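Long-range contact in ferredoxin-like protein (Thermotoga maritima, PDB 7KOE), which probably relays electrons through two [4Fe-4S] clusters as the ferredoxin-like partner of an FAD-containing flavoprotein complex: residues P37-Y47 and G60-V70. Residues are numbered along the deposited sequence; the frame is centred on the assembly and turned at random.
With SF4 (iron/sulfur cluster), chain M; SF4 (iron/sulfur cluster), chain N.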
ATOM      1  N   PRO D  37      34.204 -28.754 -17.641  1.00 19.00           N
ATOM      2  CA  PRO D  37      32.871 -28.544 -17.068  1.00 19.00           C
ATOM      3  C   PRO D  37      32.881 -28.054 -15.634  1.00 19.00           C
ATOM      4  O   PRO D  37      31.822 -27.685 -15.123  1.00 19.00           O
ATOM      5  CB  PRO D  37      32.233 -29.931 -17.172  1.00 19.00           C
ATOM      6  CG  PRO D  37      33.367 -30.839 -17.046  1.00 19.00           C
ATOM      7  CD  PRO D  37      34.505 -30.186 -17.774  1.00 19.00           C
ATOM      8  N   CYS D  38      34.057 -28.015 -15.005  1.00 18.30           N
ATOM      9  CA  CYS D  38      34.144 -27.490 -13.617  1.00 18.30           C
ATOM     10  C   CYS D  38      34.036 -25.963 -13.679  1.00 18.30           C
ATOM     11  O   CYS D  38      33.490 -25.374 -12.731  1.00 18.30           O
ATOM     12  CB  CYS D  38      35.437 -27.917 -12.932  1.00 18.30           C
ATOM     13  SG  CYS D  38      36.908 -27.754 -13.975  1.00 18.30           S
ATOM     14  N   VAL D  39      34.523 -25.358 -14.768  1.00 16.92           N
ATOM     15  CA  VAL D  39      34.457 -23.912 -14.941  1.00 16.92           C
ATOM     16  C   VAL D  39      33.057 -23.495 -15.363  1.00 16.92           C
ATOM     17  O   VAL D  39      32.469 -22.572 -14.792  1.00 16.92           O
ATOM     18  CB  VAL D  39      35.507 -23.444 -15.964  1.00 16.92           C
ATOM     19  CG1 VAL D  39      35.456 -21.944 -16.123  1.00 16.92           C
ATOM     20  CG2 VAL D  39      36.885 -23.868 -15.546  1.00 16.92           C
ATOM     21  N   SER D  40      32.499 -24.175 -16.359  1.00 18.50           N
ATOM     22  CA  SER D  40      31.241 -23.757 -16.956  1.00 18.50           C
ATOM     23  C   SER D  40      30.019 -24.160 -16.147  1.00 18.50           C
ATOM     24  O   SER D  40      28.922 -23.690 -16.449  1.00 18.50           O
ATOM     25  CB  SER D  40      31.116 -24.316 -18.374  1.00 18.50           C
ATOM     26  OG  SER D  40      31.434 -25.690 -18.416  1.00 18.50           O
ATOM     27  N   CYS D  41      30.164 -25.013 -15.139  1.00 15.70           N
ATOM     28  CA  CYS D  41      29.036 -25.383 -14.301  1.00 15.70           C
ATOM     29  C   CYS D  41      29.245 -25.038 -12.841  1.00 15.70           C
ATOM     30  O   CYS D  41      28.552 -25.594 -11.986  1.00 15.70           O
ATOM     31  CB  CYS D  41      28.723 -26.877 -14.431  1.00 15.70           C
ATOM     32  SG  CYS D  41      28.748 -27.485 -16.122  1.00 15.70           S
ATOM     33  N   CYS D  42      30.192 -24.150 -12.529  1.00 15.00           N
ATOM     34  CA  CYS D  42      30.361 -23.773 -11.099  1.00 15.00           C
ATOM     35  C   CYS D  42      29.515 -22.533 -10.810  1.00 15.00           C
ATOM     36  O   CYS D  42      29.781 -21.479 -11.411  1.00 15.00           O
ATOM     37  CB  CYS D  42      31.808 -23.520 -10.699  1.00 15.00           C
ATOM     38  SG  CYS D  42      32.011 -23.434  -8.900  1.00 15.00           S
ATOM     39  N   PRO D  43      28.502 -22.633  -9.925  1.00 12.13           N
ATOM     40  CA  PRO D  43      27.612 -21.518  -9.594  1.00 12.13           C
ATOM     41  C   PRO D  43      28.284 -20.359  -8.885  1.00 12.13           C
ATOM     42  O   PRO D  43      27.626 -19.342  -8.656  1.00 12.13           O
ATOM     43  CB  PRO D  43      26.578 -22.179  -8.681  1.00 12.13           C
ATOM     44  CG  PRO D  43      27.271 -23.328  -8.120  1.00 12.13           C
ATOM     45  CD  PRO D  43      28.117 -23.853  -9.207  1.00 12.13           C
ATOM     46  N   ALA D  44      29.564 -20.463  -8.536  1.00 13.95           N
ATOM     47  CA  ALA D  44      30.232 -19.432  -7.757  1.00 13.95           C
ATOM     48  C   ALA D  44      31.511 -18.942  -8.417  1.00 13.95           C
ATOM     49  O   ALA D  44      32.253 -18.184  -7.788  1.00 13.95           O
ATOM     50  CB  ALA D  44      30.536 -19.938  -6.352  1.00 13.95           C
ATOM     51  N   ASP D  45      31.771 -19.361  -9.660  1.00 16.13           N
ATOM     52  CA  ASP D  45      32.957 -19.024 -10.447  1.00 16.13           C
ATOM     53  C   ASP D  45      34.247 -19.333  -9.705  1.00 16.13           C
ATOM     54  O   ASP D  45      35.193 -18.541  -9.738  1.00 16.13           O
ATOM     55  CB  ASP D  45      32.937 -17.556 -10.868  1.00 16.13           C
ATOM     56  CG  ASP D  45      32.380 -17.357 -12.253  1.00 16.13           C
ATOM     57  OD1 ASP D  45      32.636 -18.215 -13.120  1.00 16.13           O
ATOM     58  OD2 ASP D  45      31.682 -16.350 -12.479  1.00 16.13           O
ATOM     59  N   VAL D  46      34.278 -20.472  -9.014  1.00  9.74           N
ATOM     60  CA  VAL D  46      35.454 -20.855  -8.245  1.00  9.74           C
ATOM     61  C   VAL D  46      36.593 -21.234  -9.178  1.00  9.74           C
ATOM     62  O   VAL D  46      37.729 -20.779  -9.020  1.00  9.74           O
ATOM     63  CB  VAL D  46      35.099 -22.000  -7.283  1.00  9.74           C
ATOM     64  CG1 VAL D  46      36.331 -22.707  -6.800  1.00  9.74           C
ATOM     65  CG2 VAL D  46      34.303 -21.476  -6.120  1.00  9.74           C
ATOM     66  N   TYR D  47      36.295 -22.031 -10.191  1.00 10.51           N
ATOM     67  CA  TYR D  47      37.315 -22.521 -11.096  1.00 10.51           C
ATOM     68  C   TYR D  47      37.462 -21.588 -12.282  1.00 10.51           C
ATOM     69  O   TYR D  47      36.476 -21.194 -12.906  1.00 10.51           O
ATOM     70  CB  TYR D  47      36.962 -23.921 -11.578  1.00 10.51           C
ATOM     71  CG  TYR D  47      36.968 -24.933 -10.478  1.00 10.51           C
ATOM     72  CD1 TYR D  47      38.139 -25.558 -10.101  1.00 10.51           C
ATOM     73  CD2 TYR D  47      35.809 -25.258  -9.810  1.00 10.51           C
ATOM     74  CE1 TYR D  47      38.149 -26.481  -9.094  1.00 10.51           C
ATOM     75  CE2 TYR D  47      35.817 -26.170  -8.805  1.00 10.51           C
ATOM     76  CZ  TYR D  47      36.983 -26.780  -8.449  1.00 10.51           C
ATOM     77  OH  TYR D  47      36.984 -27.701  -7.437  1.00 10.51           O
ATOM     78  N   GLY D  60      34.948 -18.691  -2.235  1.00 14.05           N
ATOM     79  CA  GLY D  60      33.572 -18.467  -2.611  1.00 14.05           C
ATOM     80  C   GLY D  60      32.743 -19.699  -2.820  1.00 14.05           C
ATOM     81  O   GLY D  60      31.606 -19.582  -3.280  1.00 14.05           O
ATOM     82  N   CYS D  61      33.320 -20.859  -2.517  1.00 11.68           N
ATOM     83  CA  CYS D  61      32.612 -22.145  -2.719  1.00 11.68           C
ATOM     84  C   CYS D  61      31.325 -22.178  -1.894  1.00 11.68           C
ATOM     85  O   CYS D  61      31.385 -21.921  -0.681  1.00 11.68           O
ATOM     86  CB  CYS D  61      33.490 -23.329  -2.345  1.00 11.68           C
ATOM     87  SG  CYS D  61      32.761 -24.915  -2.824  1.00 11.68           S
ATOM     88  N   LEU D  62      30.214 -22.476  -2.568  1.00 11.02           N
ATOM     89  CA  LEU D  62      28.897 -22.623  -1.974  1.00 11.02           C
ATOM     90  C   LEU D  62      28.615 -24.042  -1.516  1.00 11.02           C
ATOM     91  O   LEU D  62      27.481 -24.329  -1.125  1.00 11.02           O
ATOM     92  CB  LEU D  62      27.825 -22.177  -2.963  1.00 11.02           C
ATOM     93  CG  LEU D  62      27.853 -20.702  -3.341  1.00 11.02           C
ATOM     94  CD1 LEU D  62      27.193 -20.503  -4.658  1.00 11.02           C
ATOM     95  CD2 LEU D  62      27.163 -19.877  -2.299  1.00 11.02           C
ATOM     96  N   GLU D  63      29.615 -24.928  -1.593  1.00 10.48           N
ATOM     97  CA  GLU D  63      29.587 -26.293  -1.053  1.00 10.48           C
ATOM     98  C   GLU D  63      28.488 -27.142  -1.673  1.00 10.48           C
ATOM     99  O   GLU D  63      27.958 -28.052  -1.039  1.00 10.48           O
ATOM    100  CB  GLU D  63      29.456 -26.300   0.466  1.00 10.48           C
ATOM    101  CG  GLU D  63      30.389 -25.393   1.202  1.00 10.48           C
ATOM    102  CD  GLU D  63      30.115 -25.423   2.677  1.00 10.48           C
ATOM    103  OE1 GLU D  63      29.284 -26.241   3.111  1.00 10.48           O
ATOM    104  OE2 GLU D  63      30.716 -24.630   3.411  1.00 10.48           O
ATOM    105  N   CYS D  64      28.071 -26.772  -2.886  1.00 10.40           N
ATOM    106  CA  CYS D  64      26.980 -27.517  -3.567  1.00 10.40           C
ATOM    107  C   CYS D  64      27.478 -28.925  -3.888  1.00 10.40           C
ATOM    108  O   CYS D  64      26.814 -29.889  -3.482  1.00 10.40           O
ATOM    109  CB  CYS D  64      26.518 -26.807  -4.832  1.00 10.40           C
ATOM    110  SG  CYS D  64      27.876 -26.187  -5.853  1.00 10.40           S
ATOM    111  N   GLY D  65      28.615 -29.025  -4.578  1.00 10.00           N
ATOM    112  CA  GLY D  65      29.170 -30.319  -4.908  1.00 10.00           C
ATOM    113  C   GLY D  65      29.137 -30.640  -6.381  1.00 10.00           C
ATOM    114  O   GLY D  65      29.433 -31.768  -6.771  1.00 10.00           O
ATOM    115  N   THR D  66      28.774 -29.651  -7.199  1.00 10.79           N
ATOM    116  CA  THR D  66      28.634 -29.842  -8.639  1.00 10.79           C
ATOM    117  C   THR D  66      29.963 -30.199  -9.281  1.00 10.79           C
ATOM    118  O   THR D  66      30.035 -31.085 -10.138  1.00 10.79           O
ATOM    119  CB  THR D  66      28.072 -28.567  -9.264  1.00 10.79           C
ATOM    120  OG1 THR D  66      26.772 -28.304  -8.732  1.00 10.79           O
ATOM    121  CG2 THR D  66      27.991 -28.656 -10.753  1.00 10.79           C
ATOM    122  N   CYS D  67      31.009 -29.457  -8.910  1.00  9.39           N
ATOM    123  CA  CYS D  67      32.364 -29.626  -9.501  1.00  9.39           C
ATOM    124  C   CYS D  67      32.844 -31.074  -9.376  1.00  9.39           C
ATOM    125  O   CYS D  67      33.378 -31.597 -10.365  1.00  9.39           O
ATOM    126  CB  CYS D  67      33.374 -28.682  -8.862  1.00  9.39           C
ATOM    127  SG  CYS D  67      33.166 -28.483  -7.075  1.00  9.39           S
ATOM    128  N   ARG D  68      32.669 -31.690  -8.207  1.00 11.87           N
ATOM    129  CA  ARG D  68      33.125 -33.059  -8.018  1.00 11.87           C
ATOM    130  C   ARG D  68      32.376 -34.011  -8.934  1.00 11.87           C
ATOM    131  O   ARG D  68      32.945 -34.983  -9.443  1.00 11.87           O
ATOM    132  CB  ARG D  68      32.929 -33.459  -6.564  1.00 11.87           C
ATOM    133  CG  ARG D  68      33.333 -34.866  -6.214  1.00 11.87           C
ATOM    134  CD  ARG D  68      32.877 -35.203  -4.819  1.00 11.87           C
ATOM    135  NE  ARG D  68      31.637 -34.510  -4.527  1.00 11.87           N
ATOM    136  CZ  ARG D  68      30.470 -35.110  -4.380  1.00 11.87           C
ATOM    137  NH1 ARG D  68      30.378 -36.422  -4.482  1.00 11.87           N
ATOM    138  NH2 ARG D  68      29.395 -34.397  -4.136  1.00 11.87           N
ATOM    139  N   ILE D  69      31.105 -33.719  -9.185  1.00 10.85           N
ATOM    140  CA  ILE D  69      30.241 -34.622  -9.928  1.00 10.85           C
ATOM    141  C   ILE D  69      30.332 -34.355 -11.422  1.00 10.85           C
ATOM    142  O   ILE D  69      30.366 -35.289 -12.228  1.00 10.85           O
ATOM    143  CB  ILE D  69      28.811 -34.475  -9.389  1.00 10.85           C
ATOM    144  CG1 ILE D  69      28.765 -34.957  -7.949  1.00 10.85           C
ATOM    145  CG2 ILE D  69      27.837 -35.255 -10.193  1.00 10.85           C
ATOM    146  CD1 ILE D  69      27.476 -34.698  -7.278  1.00 10.85           C
ATOM    147  N   VAL D  70      30.425 -33.086 -11.821  1.00 12.40           N
ATOM    148  CA  VAL D  70      30.437 -32.766 -13.244  1.00 12.40           C
ATOM    149  C   VAL D  70      31.805 -33.060 -13.843  1.00 12.40           C
ATOM    150  O   VAL D  70      31.949 -33.150 -15.069  1.00 12.40           O
ATOM    151  CB  VAL D  70      30.010 -31.303 -13.465  1.00 12.40           C
ATOM    152  CG1 VAL D  70      31.141 -30.347 -13.158  1.00 12.40           C
ATOM    153  CG2 VAL D  70      29.461 -31.087 -14.855  1.00 12.40           C
TER
HETATM  154 FE1  SF4 M 601      32.151 -24.821  -4.478  1.00 11.58          FE
HETATM  155 FE2  SF4 M 601      29.593 -25.749  -5.788  1.00 11.58          FE
HETATM  156 FE3  SF4 M 601      32.207 -27.111  -6.445  1.00 11.58          FE
HETATM  157 FE4  SF4 M 601      31.684 -24.300  -7.415  1.00 11.58          FE
HETATM  158  S1  SF4 M 601      30.667 -26.169  -7.586  1.00 11.58           S
HETATM  159  S2  SF4 M 601      33.224 -25.241  -6.275  1.00 11.58           S
HETATM  160  S3  SF4 M 601      30.610 -23.880  -5.618  1.00 11.58           S
HETATM  161  S4  SF4 M 601      31.134 -26.690  -4.648  1.00 11.58           S
HETATM  162 FE1  SF4 N 602      40.537 -30.719 -14.755  1.00 23.68          FE
HETATM  163 FE2  SF4 N 602      38.163 -31.060 -16.588  1.00 23.68          FE
HETATM  164 FE3  SF4 N 602      37.860 -29.552 -13.990  1.00 23.68          FE
HETATM  165 FE4  SF4 N 602      38.267 -32.543 -13.960  1.00 23.68          FE
HETATM  166  S1  SF4 N 602      36.876 -31.218 -14.892  1.00 23.68           S
HETATM  167  S2  SF4 N 602      39.251 -30.877 -13.058  1.00 23.68           S
HETATM  168  S3  SF4 N 602      39.554 -32.385 -15.656  1.00 23.68           S
HETATM  169  S4  SF4 N 602      39.147 -29.393 -15.686  1.00 23.68           S
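Tyr47 brings CE2 to 3.5 Å from Cys67 CB, with S2 of the chain M cluster as its next neighbour, and Cys67 SG sits at the ring edge, 5.2 Å from the centroid, a sulfur-aromatic contact. Val46 CG1 and Cys38 CB lie over opposite faces of the ring, each displaced toward the rim. A serine here would probably open a gap beside Cys67 and that S2, leaving Val46 and Cys38 without the ring between them.

Cys61, Cys64 and Cys67 each bind a different iron of the chain M cluster, Cys67 SG 1.8 Å from its FE3; Cys42 supplies the fourth ligand, the sequence-distant Cys-Pro ligand characteristic of two-cluster ferredoxins. In the loop ahead of helix 66-70, Glu63 N donates a hydrogen bond to Cys61 SG (3.4 Å, 154°), which probably tempers that thiolate's negative charge.

Much of the packing is apolar. Leu62 CD1 lies 3.8 Å from Ala44 CB, and Val70 CG2, anti to its own N, meets Pro37 CB (3.8 Å) and Cys41 SG (3.9 Å). Pro43 CG stands beside a ligand sulfur, Cys64 SG, at 3.7 Å.

Cys38 binds an iron of the second cluster, so one buried segment holds ligands of both, a layout consistent with electron transfer between them.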